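DUF1214 domain-containing protein (Burkholderia cenocepacia, PDB 6ANS) is of unknown function but carries two DUF1214 family regions and binds a sodium ion and a phosphate ion in the crystal. Local coordinates at residues A[138-143]-A[150-155]; A[146-151]-A[267-272]; A[286-291]-A[380-385]; A[296-301]-A[365-370]. All blocks are in the same frame, centred on the assembly; numbering follows the deposited sequence.

Along the chain the contacts come in two groups. Interactions 1 and 2 share L150 and Q151, lie about 7 Å apart between centres, and together hold the connection from strand 133-140 to strand 151-155 at the edge of one four-stranded antiparallel sheet. Interaction 4 belongs to a second antiparallel sheet with the same strand order, its centre about 25 Å from that of interaction 1. Interaction 3 lies farthest out, in a mixed sheet about 41 Å from interaction 1 between centres; its two segments bracket interaction 4 in sequence. Matching strand orders suggest a repeated architecture; segment 267-272, just before the second pair of sheets, packs on loop 146-151 of the first pair.

Interaction 1 (A[138-143]-A[150-155]); sequences TQKGGY and LQTGFL
An antiparallel beta ladder with a beta bulge pairs T138-K140 with L150-G153, where strand 133-140 meets the edge strand 151-155 of its sheet. T138 N gives to G153 O at 3.1 Å, while T138 O is taken by T152 N, one residue early, at 2.8 Å: this is the bulge. Q139 then faces Q151 as a non-hydrogen-bonded pair, the register having slipped by one residue. Beyond it K140 N donates to L150 O at 2.9 Å. The two glutamine side chains lie on one face of the sheet. NE2 of Q151 donates to OE1 of Q139 at 3.1 Å, in the carbonyl plane and on a lone pair, although the amide planes are turned 54° apart. Q139 reaches this bond by bending at chi2 (-70°), whereas the Q151 chain runs extended beyond CG. T138 points to the opposite face, its OG1 2.7 Å from T152 OG1, the two side chains crossing at about a right angle; T138 OG1 also bonds to R183 O and T152 OG1 to T188 OG1. T152 turns its methyl group against the aliphatic chain of K140, CG2 to CD 3.7 Å, while the amino end of K140 goes on to a salt bridge with E185. At the turn end, one water bridges K140 O and L150 N. The backbone of Q139 also bonds to N189 and A190, so strand 133-140 lies between strand 188-196 and strand 151-155, with T138 packing on V182 of strand 181-183.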
loop_
_atom_site.group_PDB
_atom_site.type_symbol
_atom_site.label_atom_id
_atom_site.label_comp_id
_atom_site.label_asym_id
_atom_site.label_seq_id
_atom_site.Cartn_x
_atom_site.Cartn_y
_atom_site.Cartn_z
ATOM N N THR A 138 -6.141 0.572 21.875
ATOM C CA THR A 138 -4.728 0.237 21.958
ATOM C C THR A 138 -4.593 -1.253 22.239
ATOM O O THR A 138 -5.439 -1.849 22.903
ATOM C CB THR A 138 -3.987 1.089 22.996
ATOM O OG1 THR A 138 -4.503 0.850 24.303
ATOM C CG2 THR A 138 -4.127 2.580 22.643
ATOM N N GLN A 139 -3.579 -1.868 21.639
ATOM C CA GLN A 139 -3.434 -3.315 21.653
ATOM C C GLN A 139 -1.997 -3.676 22.000
ATOM O O GLN A 139 -1.077 -2.862 21.875
ATOM C CB GLN A 139 -3.820 -3.948 20.294
ATOM C CG GLN A 139 -4.988 -3.284 19.542
ATOM C CD GLN A 139 -6.361 -3.505 20.210
ATOM O OE1 GLN A 139 -7.223 -2.629 20.164
ATOM N NE2 GLN A 139 -6.559 -4.674 20.829
ATOM N N LYS A 140 -1.803 -4.919 22.430
ATOM C CA LYS A 140 -0.468 -5.408 22.722
ATOM C C LYS A 140 -0.286 -6.757 22.041
ATOM O O LYS A 140 -1.206 -7.260 21.393
ATOM C CB LYS A 140 -0.234 -5.503 24.239
ATOM C CG LYS A 140 -1.108 -6.519 24.931
ATOM C CD LYS A 140 -0.865 -6.463 26.450
ATOM C CE LYS A 140 -1.743 -7.444 27.202
ATOM N NZ LYS A 140 -1.440 -7.405 28.669
ATOM N N GLY A 141 0.902 -7.352 22.215
ATOM C CA GLY A 141 1.194 -8.631 21.583
ATOM C C GLY A 141 1.136 -8.491 20.070
ATOM O O GLY A 141 1.639 -7.526 19.489
ATOM N N GLY A 142 0.491 -9.445 19.428
ATOM C CA GLY A 142 0.315 -9.435 17.987
ATOM C C GLY A 142 0.149 -10.846 17.479
ATOM O O GLY A 142 0.562 -11.820 18.114
ATOM N N TYR A 143 -0.483 -10.964 16.304
ATOM C CA TYR A 143 -0.690 -12.295 15.738
ATOM C C TYR A 143 0.640 -13.010 15.568
ATOM O O TYR A 143 0.727 -14.219 15.791
ATOM C CB TYR A 143 -1.418 -12.232 14.393
ATOM C CG TYR A 143 -2.816 -11.672 14.434
ATOM C CD1 TYR A 143 -3.554 -11.615 15.634
ATOM C CD2 TYR A 143 -3.403 -11.176 13.273
ATOM C CE1 TYR A 143 -4.847 -11.073 15.653
ATOM C CE2 TYR A 143 -4.692 -10.637 13.283
ATOM C CZ TYR A 143 -5.405 -10.589 14.463
ATOM O OH TYR A 143 -6.666 -10.062 14.431
ATOM N N LEU A 150 -4.554 -8.501 22.165
ATOM C CA LEU A 150 -5.257 -8.142 23.388
ATOM C C LEU A 150 -5.318 -6.629 23.563
ATOM O O LEU A 150 -4.344 -5.915 23.314
ATOM C CB LEU A 150 -4.563 -8.795 24.587
ATOM C CG LEU A 150 -4.541 -10.325 24.569
ATOM C CD1 LEU A 150 -3.625 -10.872 25.668
ATOM C CD2 LEU A 150 -5.960 -10.853 24.751
ATOM N N GLN A 151 -6.474 -6.147 24.007
ATOM C CA GLN A 151 -6.708 -4.718 24.128
ATOM C C GLN A 151 -6.204 -4.188 25.461
ATOM O O GLN A 151 -6.380 -4.822 26.500
ATOM C CB GLN A 151 -8.203 -4.415 23.978
ATOM C CG GLN A 151 -8.535 -2.949 23.903
ATOM C CD GLN A 151 -9.835 -2.700 23.175
ATOM O OE1 GLN A 151 -10.920 -2.769 23.771
ATOM N NE2 GLN A 151 -9.741 -2.416 21.877
ATOM N N THR A 152 -5.611 -2.998 25.432
ATOM C CA THR A 152 -5.152 -2.338 26.644
ATOM C C THR A 152 -5.890 -1.036 26.962
ATOM O O THR A 152 -5.804 -0.567 28.098
ATOM C CB THR A 152 -3.643 -2.052 26.558
ATOM O OG1 THR A 152 -3.351 -1.347 25.336
ATOM C CG2 THR A 152 -2.848 -3.347 26.612
ATOM N N GLY A 153 -6.626 -0.459 26.015
ATOM C CA GLY A 153 -7.378 0.766 26.247
ATOM C C GLY A 153 -8.383 0.952 25.133
ATOM O O GLY A 153 -8.308 0.305 24.084
ATOM N N PHE A 154 -9.331 1.854 25.367
ATOM C CA PHE A 154 -10.420 2.019 24.422
ATOM C C PHE A 154 -11.060 3.386 24.604
ATOM O O PHE A 154 -11.226 3.854 25.727
ATOM C CB PHE A 154 -11.480 0.917 24.578
ATOM C CG PHE A 154 -12.578 1.018 23.566
ATOM C CD1 PHE A 154 -12.396 0.521 22.278
ATOM C CD2 PHE A 154 -13.780 1.638 23.885
ATOM C CE1 PHE A 154 -13.409 0.629 21.320
ATOM C CE2 PHE A 154 -14.790 1.745 22.949
ATOM C CZ PHE A 154 -14.607 1.239 21.656
ATOM N N LEU A 155 -11.411 4.020 23.489
ATOM C CA LEU A 155 -12.123 5.291 23.528
ATOM C C LEU A 155 -13.010 5.389 22.297
ATOM O O LEU A 155 -12.544 5.145 21.180
ATOM C CB LEU A 155 -11.138 6.466 23.574
ATOM C CG LEU A 155 -11.659 7.894 23.499
ATOM C CD1 LEU A 155 -12.455 8.232 24.735
ATOM C CD2 LEU A 155 -10.504 8.874 23.329
HETATM O O HOH W 1 -2.029 -9.778 22.380
#

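Interaction 2 (A[146-151]-A[267-272]); sequences DGKMLQ and CQSVGG
K148 lays its side chain along S269 at the end of helix 264-269, and its NZ donates to S269 OG at 3.0 Å. A bend at chi2 (-73°) brings the lysine chain round so that its methylenes follow the serine before the ammonium group arrives. CD lies 3.5 Å from S269 OG. The serine holds OG between its backbone N and carbonyl carbon (chi1 76°), where it meets both K148 NZ and L266 O, one turn back, which ties the lysine tip to the helix. L150 CD2 touches S269 CB at 3.7 Å, so lysine stem and leucine methyl meet the serine from neighbouring directions. Between these two residues, M149 N gives a bond of 2.8 Å to S269 O. Selenomethionine M149 sets its CB against the backbone of V270, CB to C 3.7 Å, and its chain then bends at chi3 as its end leads away. Here the helix closes in a Schellman motif: G272 N bonds to C267 O and G271 N to Q268 O, with G271 at positive phi. A water accepts from Q151 N and donates weakly to Q268 O. Before the contact, an Asx turn from D146 OD1 to K148 N shapes the approach from helix 143-146. The connection between that helix and strand 151-155 thus lies against the C-terminal end of helix 264-269, while V270 faces away onto L244 and W248 of helix 224-251.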
loop_
_atom_site.group_PDB
_atom_site.type_symbol
_atom_site.label_atom_id
_atom_site.label_comp_id
_atom_site.label_asym_id
_atom_site.label_seq_id
_atom_site.Cartn_x
_atom_site.Cartn_y
_atom_site.Cartn_z
ATOM N N ASP A 146 1.847 -13.717 19.985
ATOM C CA ASP A 146 0.999 -14.610 20.772
ATOM C C ASP A 146 -0.255 -15.057 20.026
ATOM O O ASP A 146 -1.126 -15.685 20.632
ATOM C CB ASP A 146 0.594 -13.967 22.109
ATOM C CG ASP A 146 0.013 -12.545 21.961
ATOM O OD1 ASP A 146 -0.289 -12.076 20.838
ATOM O OD2 ASP A 146 -0.182 -11.903 23.009
ATOM N N GLY A 147 -0.368 -14.765 18.732
ATOM C CA GLY A 147 -1.601 -15.060 18.023
ATOM C C GLY A 147 -2.792 -14.242 18.490
ATOM O O GLY A 147 -3.937 -14.591 18.195
ATOM N N LYS A 148 -2.551 -13.143 19.193
ATOM C CA LYS A 148 -3.610 -12.372 19.811
ATOM C C LYS A 148 -3.374 -10.901 19.526
ATOM O O LYS A 148 -2.262 -10.486 19.218
ATOM C CB LYS A 148 -3.659 -12.583 21.333
ATOM C CG LYS A 148 -3.988 -13.991 21.784
ATOM C CD LYS A 148 -5.456 -14.293 21.550
ATOM C CE LYS A 148 -5.873 -15.615 22.185
ATOM N NZ LYS A 148 -7.192 -16.055 21.645
HETATM N N MSE A 149 -4.419 -10.110 19.679
HETATM C CA MSE A 149 -4.241 -8.670 19.771
HETATM C C MSE A 149 -4.998 -8.124 20.972
HETATM O O MSE A 149 -5.948 -7.364 20.815
HETATM C CB MSE A 149 -4.719 -7.959 18.501
HETATM C CG MSE A 149 -3.828 -8.072 17.323
HETATM SE SE MSE A 149 -4.568 -6.921 15.902
HETATM C CE MSE A 149 -3.883 -5.215 16.451
ATOM N N LEU A 150 -4.554 -8.501 22.165
ATOM C CA LEU A 150 -5.257 -8.142 23.388
ATOM C C LEU A 150 -5.318 -6.629 23.563
ATOM O O LEU A 150 -4.344 -5.915 23.314
ATOM C CB LEU A 150 -4.563 -8.795 24.587
ATOM C CG LEU A 150 -4.541 -10.325 24.569
ATOM C CD1 LEU A 150 -3.625 -10.872 25.668
ATOM C CD2 LEU A 150 -5.960 -10.853 24.751
ATOM N N GLN A 151 -6.474 -6.147 24.007
ATOM C CA GLN A 151 -6.708 -4.718 24.128
ATOM C C GLN A 151 -6.204 -4.188 25.461
ATOM O O GLN A 151 -6.380 -4.822 26.500
ATOM C CB GLN A 151 -8.203 -4.415 23.978
ATOM C CG GLN A 151 -8.535 -2.949 23.903
ATOM C CD GLN A 151 -9.835 -2.700 23.175
ATOM O OE1 GLN A 151 -10.920 -2.769 23.771
ATOM N NE2 GLN A 151 -9.741 -2.416 21.877
ATOM N N CYS A 267 -13.316 -13.052 20.187
ATOM C CA CYS A 267 -13.268 -11.988 19.180
ATOM C C CYS A 267 -12.532 -10.768 19.701
ATOM O O CYS A 267 -11.763 -10.141 18.962
ATOM C CB CYS A 267 -14.668 -11.593 18.731
ATOM S SG CYS A 267 -15.494 -12.872 17.806
ATOM N N GLN A 268 -12.756 -10.417 20.971
ATOM C CA GLN A 268 -12.037 -9.297 21.567
ATOM C C GLN A 268 -10.539 -9.584 21.633
ATOM O O GLN A 268 -9.718 -8.699 21.363
ATOM C CB GLN A 268 -12.595 -8.999 22.971
ATOM C CG GLN A 268 -14.061 -8.496 22.991
ATOM C CD GLN A 268 -14.279 -7.304 22.028
ATOM O OE1 GLN A 268 -13.494 -6.350 22.017
ATOM N NE2 GLN A 268 -15.328 -7.378 21.206
ATOM N N SER A 269 -10.165 -10.828 21.978
ATOM C CA SER A 269 -8.759 -11.164 22.174
ATOM C C SER A 269 -7.945 -11.080 20.885
ATOM O O SER A 269 -6.723 -10.914 20.961
ATOM C CB SER A 269 -8.609 -12.564 22.804
ATOM O OG SER A 269 -8.844 -13.606 21.864
ATOM N N VAL A 270 -8.585 -11.147 19.718
ATOM C CA VAL A 270 -7.882 -10.999 18.453
ATOM C C VAL A 270 -8.036 -9.583 17.888
ATOM O O VAL A 270 -7.738 -9.346 16.717
ATOM C CB VAL A 270 -8.311 -12.063 17.429
ATOM C CG1 VAL A 270 -8.110 -13.466 18.002
ATOM C CG2 VAL A 270 -9.759 -11.857 16.983
ATOM N N GLY A 271 -8.438 -8.626 18.713
ATOM C CA GLY A 271 -8.447 -7.241 18.292
ATOM C C GLY A 271 -9.804 -6.687 17.941
ATOM O O GLY A 271 -9.874 -5.636 17.294
ATOM N N GLY A 272 -10.878 -7.351 18.356
ATOM C CA GLY A 272 -12.208 -6.836 18.130
ATOM C C GLY A 272 -12.442 -5.515 18.845
ATOM O O GLY A 272 -11.665 -5.046 19.675
HETATM O O HOH W 2 -11.792 -5.419 23.621
HETATM O O HOH W 3 -8.917 -7.801 24.247
#

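Interaction 3 (A[286-291]-A[380-385]); sequences AADEAL and VVKLAA
E289-L291 and V380-K382 pair as antiparallel strands, their directions 145° apart. A290 and V381 exchange backbone bonds, A290 N to V381 O at 2.8 Å and V381 N to A290 O at 3.0 Å. L383 N extends the pairing to D288 O at 2.7 Å. Beside it, D288 and K382 form a salt bridge, OD2 to NZ 2.6 Å, and the ammonium group comes from above the carboxylate plane, 49° out of it. K382 gets there by folding at chi2 (-77°), which returns its tip to the aspartate. The contact brings a type I beta turn, A286 to E289, which leads from strand 276-284 of one sheet into strand 289-295 of the next, against the start of helix 383-389, where strand 377-382 forms the edge of a mixed four-stranded sheet. E289 braces the turn from within, its OE1 taking a bond from A286 N at 2.9 Å. On one face of the sheet L291 CD1 packs on V380 CG2 at 3.7 Å. On the other, A290 CB approaches L383 CD1 at 4.2 Å, and A290 and V381 both touch L386 of the helix. A water accepts from A384 N and donates to D288 O.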
loop_
_atom_site.group_PDB
_atom_site.type_symbol
_atom_site.label_atom_id
_atom_site.label_comp_id
_atom_site.label_asym_id
_atom_site.label_seq_id
_atom_site.Cartn_x
_atom_site.Cartn_y
_atom_site.Cartn_z
ATOM N N ALA A 286 -24.818 -24.455 -3.350
ATOM C CA ALA A 286 -24.829 -24.728 -4.775
ATOM C C ALA A 286 -25.386 -23.524 -5.530
ATOM O O ALA A 286 -25.978 -22.608 -4.950
ATOM C CB ALA A 286 -25.656 -25.978 -5.082
ATOM N N ALA A 287 -25.198 -23.534 -6.852
ATOM C CA ALA A 287 -25.620 -22.398 -7.667
ATOM C C ALA A 287 -27.123 -22.158 -7.576
ATOM O O ALA A 287 -27.568 -21.006 -7.632
ATOM C CB ALA A 287 -25.205 -22.617 -9.122
ATOM N N ASP A 288 -27.915 -23.217 -7.401
ATOM C CA ASP A 288 -29.366 -23.104 -7.347
ATOM C C ASP A 288 -29.897 -22.913 -5.932
ATOM O O ASP A 288 -31.117 -22.951 -5.733
ATOM C CB ASP A 288 -30.030 -24.340 -7.968
ATOM C CG ASP A 288 -29.686 -25.635 -7.232
ATOM O OD1 ASP A 288 -28.910 -25.600 -6.257
ATOM O OD2 ASP A 288 -30.230 -26.694 -7.611
ATOM N N GLU A 289 -29.020 -22.712 -4.952
ATOM C CA GLU A 289 -29.424 -22.574 -3.562
ATOM C C GLU A 289 -29.223 -21.151 -3.060
ATOM O O GLU A 289 -28.377 -20.400 -3.558
ATOM C CB GLU A 289 -28.648 -23.541 -2.670
ATOM C CG GLU A 289 -28.966 -25.004 -2.941
ATOM C CD GLU A 289 -28.141 -25.934 -2.088
ATOM O OE1 GLU A 289 -26.962 -25.608 -1.843
ATOM O OE2 GLU A 289 -28.671 -26.978 -1.648
ATOM N N ALA A 290 -30.011 -20.795 -2.054
ATOM C CA ALA A 290 -29.889 -19.514 -1.388
ATOM C C ALA A 290 -29.939 -19.736 0.113
ATOM O O ALA A 290 -30.614 -20.649 0.599
ATOM C CB ALA A 290 -30.998 -18.543 -1.824
ATOM N N LEU A 291 -29.212 -18.896 0.841
ATOM C CA LEU A 291 -29.247 -18.882 2.295
ATOM C C LEU A 291 -30.109 -17.709 2.736
ATOM O O LEU A 291 -29.779 -16.552 2.453
ATOM C CB LEU A 291 -27.839 -18.763 2.878
ATOM C CG LEU A 291 -27.793 -18.853 4.408
ATOM C CD1 LEU A 291 -28.168 -20.255 4.894
ATOM C CD2 LEU A 291 -26.447 -18.435 4.938
ATOM N N VAL A 380 -31.693 -22.866 4.252
ATOM C CA VAL A 380 -31.302 -23.024 2.855
ATOM C C VAL A 380 -32.516 -23.417 2.026
ATOM O O VAL A 380 -33.242 -24.353 2.377
ATOM C CB VAL A 380 -30.181 -24.065 2.702
ATOM C CG1 VAL A 380 -29.861 -24.265 1.222
ATOM C CG2 VAL A 380 -28.939 -23.622 3.468
ATOM N N VAL A 381 -32.746 -22.696 0.928
ATOM C CA VAL A 381 -33.830 -22.996 0.001
ATOM C C VAL A 381 -33.282 -22.963 -1.422
ATOM O O VAL A 381 -32.138 -22.580 -1.666
ATOM C CB VAL A 381 -35.016 -22.022 0.138
ATOM C CG1 VAL A 381 -35.512 -21.979 1.580
ATOM C CG2 VAL A 381 -34.606 -20.638 -0.343
ATOM N N LYS A 382 -34.121 -23.383 -2.365
ATOM C CA LYS A 382 -33.794 -23.235 -3.774
ATOM C C LYS A 382 -34.004 -21.782 -4.191
ATOM O O LYS A 382 -35.039 -21.182 -3.877
ATOM C CB LYS A 382 -34.669 -24.159 -4.622
ATOM C CG LYS A 382 -34.370 -25.642 -4.452
ATOM C CD LYS A 382 -33.115 -26.036 -5.196
ATOM C CE LYS A 382 -32.778 -27.504 -4.991
ATOM N NZ LYS A 382 -31.582 -27.893 -5.789
ATOM N N LEU A 383 -33.013 -21.210 -4.888
ATOM C CA LEU A 383 -33.116 -19.817 -5.319
ATOM C C LEU A 383 -34.327 -19.595 -6.212
ATOM O O LEU A 383 -34.901 -18.499 -6.222
ATOM C CB LEU A 383 -31.847 -19.410 -6.069
ATOM C CG LEU A 383 -31.756 -17.993 -6.643
ATOM C CD1 LEU A 383 -32.011 -16.936 -5.590
ATOM C CD2 LEU A 383 -30.404 -17.780 -7.331
ATOM N N ALA A 384 -34.747 -20.629 -6.946
ATOM C CA ALA A 384 -35.918 -20.499 -7.803
ATOM C C ALA A 384 -37.182 -20.268 -6.988
ATOM O O ALA A 384 -38.092 -19.563 -7.442
ATOM C CB ALA A 384 -36.060 -21.744 -8.684
ATOM N N ALA A 385 -37.261 -20.860 -5.792
ATOM C CA ALA A 385 -38.456 -20.707 -4.969
ATOM C C ALA A 385 -38.645 -19.264 -4.514
ATOM O O ALA A 385 -39.783 -18.802 -4.375
ATOM C CB ALA A 385 -38.388 -21.646 -3.764
HETATM O O HOH W 4 -33.090 -23.128 -7.377
#

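Interaction 4 (A[296-301]-A[365-370]); sequences DTVPDC and WRWVGA. With PO4 (phosphate ion), chain E.
P299 lies over one face of the W367 indole, its CD 3.6 Å from the centroid of the six-membered ring and 19° off the ring normal, a CH-pi contact. The proline and the tryptophan cross at about a right angle, and CD comes within 3.5 Å of CH2 of W367. W365 takes the opposite face, its NE1 offset toward the rim; P299 thus adds to an aromatic cluster of W367, W365, W304 and Y279. In W367 a chi1 of -56° sets CG anti to the carbonyl carbon, and the indole NE1 bonds to V374 O. Next to this tight part V298 CG1 reaches W367 CZ3 at 4.2 Å and C301 SG comes obliquely to the same ring. C301 CB also lies 3.2 Å from V368 O.

Toward solvent the fit slackens: D300 is exposed and its carboxylate leads away. Its backbone O makes a CA-H...O contact with A370 CA at 3.5 Å, and A370 CB touches P299 CG at 4.1 Å. R366, the residue before W367, runs away from the 296-301 loop: NE donates to O1 at 2.7 Å and NH2 to O2 at 2.9 Å of a phosphate ion that probably came from the crystallisation liquor. The loop, between strands 289-295 and 303-309, packs on the end of strand 360-368, which runs between strands 276-284 and 303-309.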
loop_
_atom_site.group_PDB
_atom_site.type_symbol
_atom_site.label_atom_id
_atom_site.label_comp_id
_atom_site.label_asym_id
_atom_site.label_seq_id
_atom_site.Cartn_x
_atom_site.Cartn_y
_atom_site.Cartn_z
ATOM N N ASP A 296 -35.981 -11.262 13.607
ATOM C CA ASP A 296 -37.391 -10.908 13.765
ATOM C C ASP A 296 -37.564 -9.451 14.160
ATOM O O ASP A 296 -38.558 -8.821 13.785
ATOM C CB ASP A 296 -38.046 -11.834 14.785
ATOM C CG ASP A 296 -38.075 -13.275 14.311
ATOM O OD1 ASP A 296 -38.057 -13.488 13.082
ATOM O OD2 ASP A 296 -38.091 -14.194 15.159
ATOM N N THR A 297 -36.613 -8.903 14.908
ATOM C CA THR A 297 -36.582 -7.494 15.260
ATOM C C THR A 297 -35.169 -6.983 15.020
ATOM O O THR A 297 -34.221 -7.762 14.907
ATOM C CB THR A 297 -36.966 -7.253 16.730
ATOM O OG1 THR A 297 -36.042 -7.947 17.579
ATOM C CG2 THR A 297 -38.384 -7.747 17.024
ATOM N N VAL A 298 -35.032 -5.669 14.930
ATOM C CA VAL A 298 -33.727 -5.017 14.884
ATOM C C VAL A 298 -33.533 -4.269 16.199
ATOM O O VAL A 298 -34.326 -3.374 16.519
ATOM C CB VAL A 298 -33.599 -4.071 13.682
ATOM C CG1 VAL A 298 -32.225 -3.419 13.677
ATOM C CG2 VAL A 298 -33.831 -4.834 12.395
ATOM N N PRO A 299 -32.511 -4.591 16.983
ATOM C CA PRO A 299 -32.323 -3.902 18.262
ATOM C C PRO A 299 -31.895 -2.459 18.059
ATOM O O PRO A 299 -31.341 -2.080 17.023
ATOM C CB PRO A 299 -31.214 -4.709 18.942
ATOM C CG PRO A 299 -30.425 -5.281 17.798
ATOM C CD PRO A 299 -31.429 -5.551 16.698
ATOM N N ASP A 300 -32.167 -1.646 19.079
ATOM C CA ASP A 300 -31.577 -0.316 19.148
ATOM C C ASP A 300 -30.061 -0.437 19.115
ATOM O O ASP A 300 -29.464 -1.094 19.971
ATOM C CB ASP A 300 -32.021 0.406 20.423
ATOM C CG ASP A 300 -33.451 0.918 20.341
ATOM O OD1 ASP A 300 -33.928 1.191 19.215
ATOM O OD2 ASP A 300 -34.093 1.063 21.406
ATOM N N CYS A 301 -29.435 0.186 18.126
ATOM C CA CYS A 301 -27.988 0.093 18.018
ATOM C C CYS A 301 -27.478 1.268 17.204
ATOM O O CYS A 301 -28.239 1.955 16.516
ATOM C CB CYS A 301 -27.566 -1.234 17.379
ATOM S SG CYS A 301 -28.198 -1.453 15.697
ATOM N N TRP A 365 -21.771 -11.249 10.977
ATOM C CA TRP A 365 -22.810 -10.304 11.335
ATOM C C TRP A 365 -22.350 -9.522 12.560
ATOM O O TRP A 365 -21.733 -10.089 13.469
ATOM C CB TRP A 365 -24.127 -11.042 11.620
ATOM C CG TRP A 365 -25.341 -10.150 11.802
ATOM C CD1 TRP A 365 -25.555 -9.235 12.802
ATOM C CD2 TRP A 365 -26.518 -10.124 10.981
ATOM N NE1 TRP A 365 -26.785 -8.639 12.643
ATOM C CE2 TRP A 365 -27.394 -9.162 11.533
ATOM C CE3 TRP A 365 -26.915 -10.821 9.836
ATOM C CZ2 TRP A 365 -28.636 -8.870 10.967
ATOM C CZ3 TRP A 365 -28.154 -10.530 9.276
ATOM C CH2 TRP A 365 -29.002 -9.566 9.849
ATOM N N ARG A 366 -22.624 -8.215 12.573
ATOM C CA ARG A 366 -22.251 -7.344 13.684
ATOM C C ARG A 366 -23.457 -6.577 14.191
ATOM O O ARG A 366 -24.163 -5.949 13.400
ATOM C CB ARG A 366 -21.191 -6.324 13.281
ATOM C CG ARG A 366 -19.818 -6.891 12.962
ATOM C CD ARG A 366 -18.919 -5.733 12.535
ATOM N NE ARG A 366 -17.675 -6.200 11.946
ATOM C CZ ARG A 366 -17.559 -6.645 10.696
ATOM N NH1 ARG A 366 -18.628 -6.699 9.907
ATOM N NH2 ARG A 366 -16.375 -7.057 10.243
ATOM N N TRP A 367 -23.671 -6.604 15.506
ATOM C CA TRP A 367 -24.394 -5.544 16.205
ATOM C C TRP A 367 -23.371 -4.633 16.872
ATOM O O TRP A 367 -22.464 -5.115 17.556
ATOM C CB TRP A 367 -25.351 -6.077 17.278
ATOM C CG TRP A 367 -26.380 -7.080 16.844
ATOM C CD1 TRP A 367 -26.525 -8.352 17.311
ATOM C CD2 TRP A 367 -27.433 -6.884 15.888
ATOM N NE1 TRP A 367 -27.595 -8.965 16.704
ATOM C CE2 TRP A 367 -28.168 -8.086 15.823
ATOM C CE3 TRP A 367 -27.820 -5.815 15.080
ATOM C CZ2 TRP A 367 -29.266 -8.249 14.974
ATOM C CZ3 TRP A 367 -28.913 -5.978 14.234
ATOM C CH2 TRP A 367 -29.619 -7.189 14.188
ATOM N N VAL A 368 -23.499 -3.327 16.656
ATOM C CA VAL A 368 -22.626 -2.332 17.276
ATOM C C VAL A 368 -23.459 -1.491 18.241
ATOM O O VAL A 368 -24.393 -0.785 17.828
ATOM C CB VAL A 368 -21.931 -1.454 16.225
ATOM C CG1 VAL A 368 -20.986 -0.467 16.894
ATOM C CG2 VAL A 368 -21.162 -2.328 15.228
ATOM N N GLY A 369 -23.133 -1.574 19.528
ATOM C CA GLY A 369 -23.847 -0.777 20.513
ATOM C C GLY A 369 -25.260 -1.240 20.789
ATOM O O GLY A 369 -26.136 -0.409 21.066
ATOM N N ALA A 370 -25.518 -2.543 20.692
ATOM C CA ALA A 370 -26.825 -3.109 20.994
ATOM C C ALA A 370 -26.829 -3.641 22.420
ATOM O O ALA A 370 -26.002 -4.490 22.770
ATOM C CB ALA A 370 -27.170 -4.229 20.012
HETATM P P PO4 E . -14.204 -5.518 13.158
HETATM O O1 PO4 E . -15.645 -5.156 13.424
HETATM O O2 PO4 E . -14.202 -6.543 12.069
HETATM O O3 PO4 E . -13.395 -4.310 12.757
HETATM O O4 PO4 E . -13.647 -6.078 14.443
#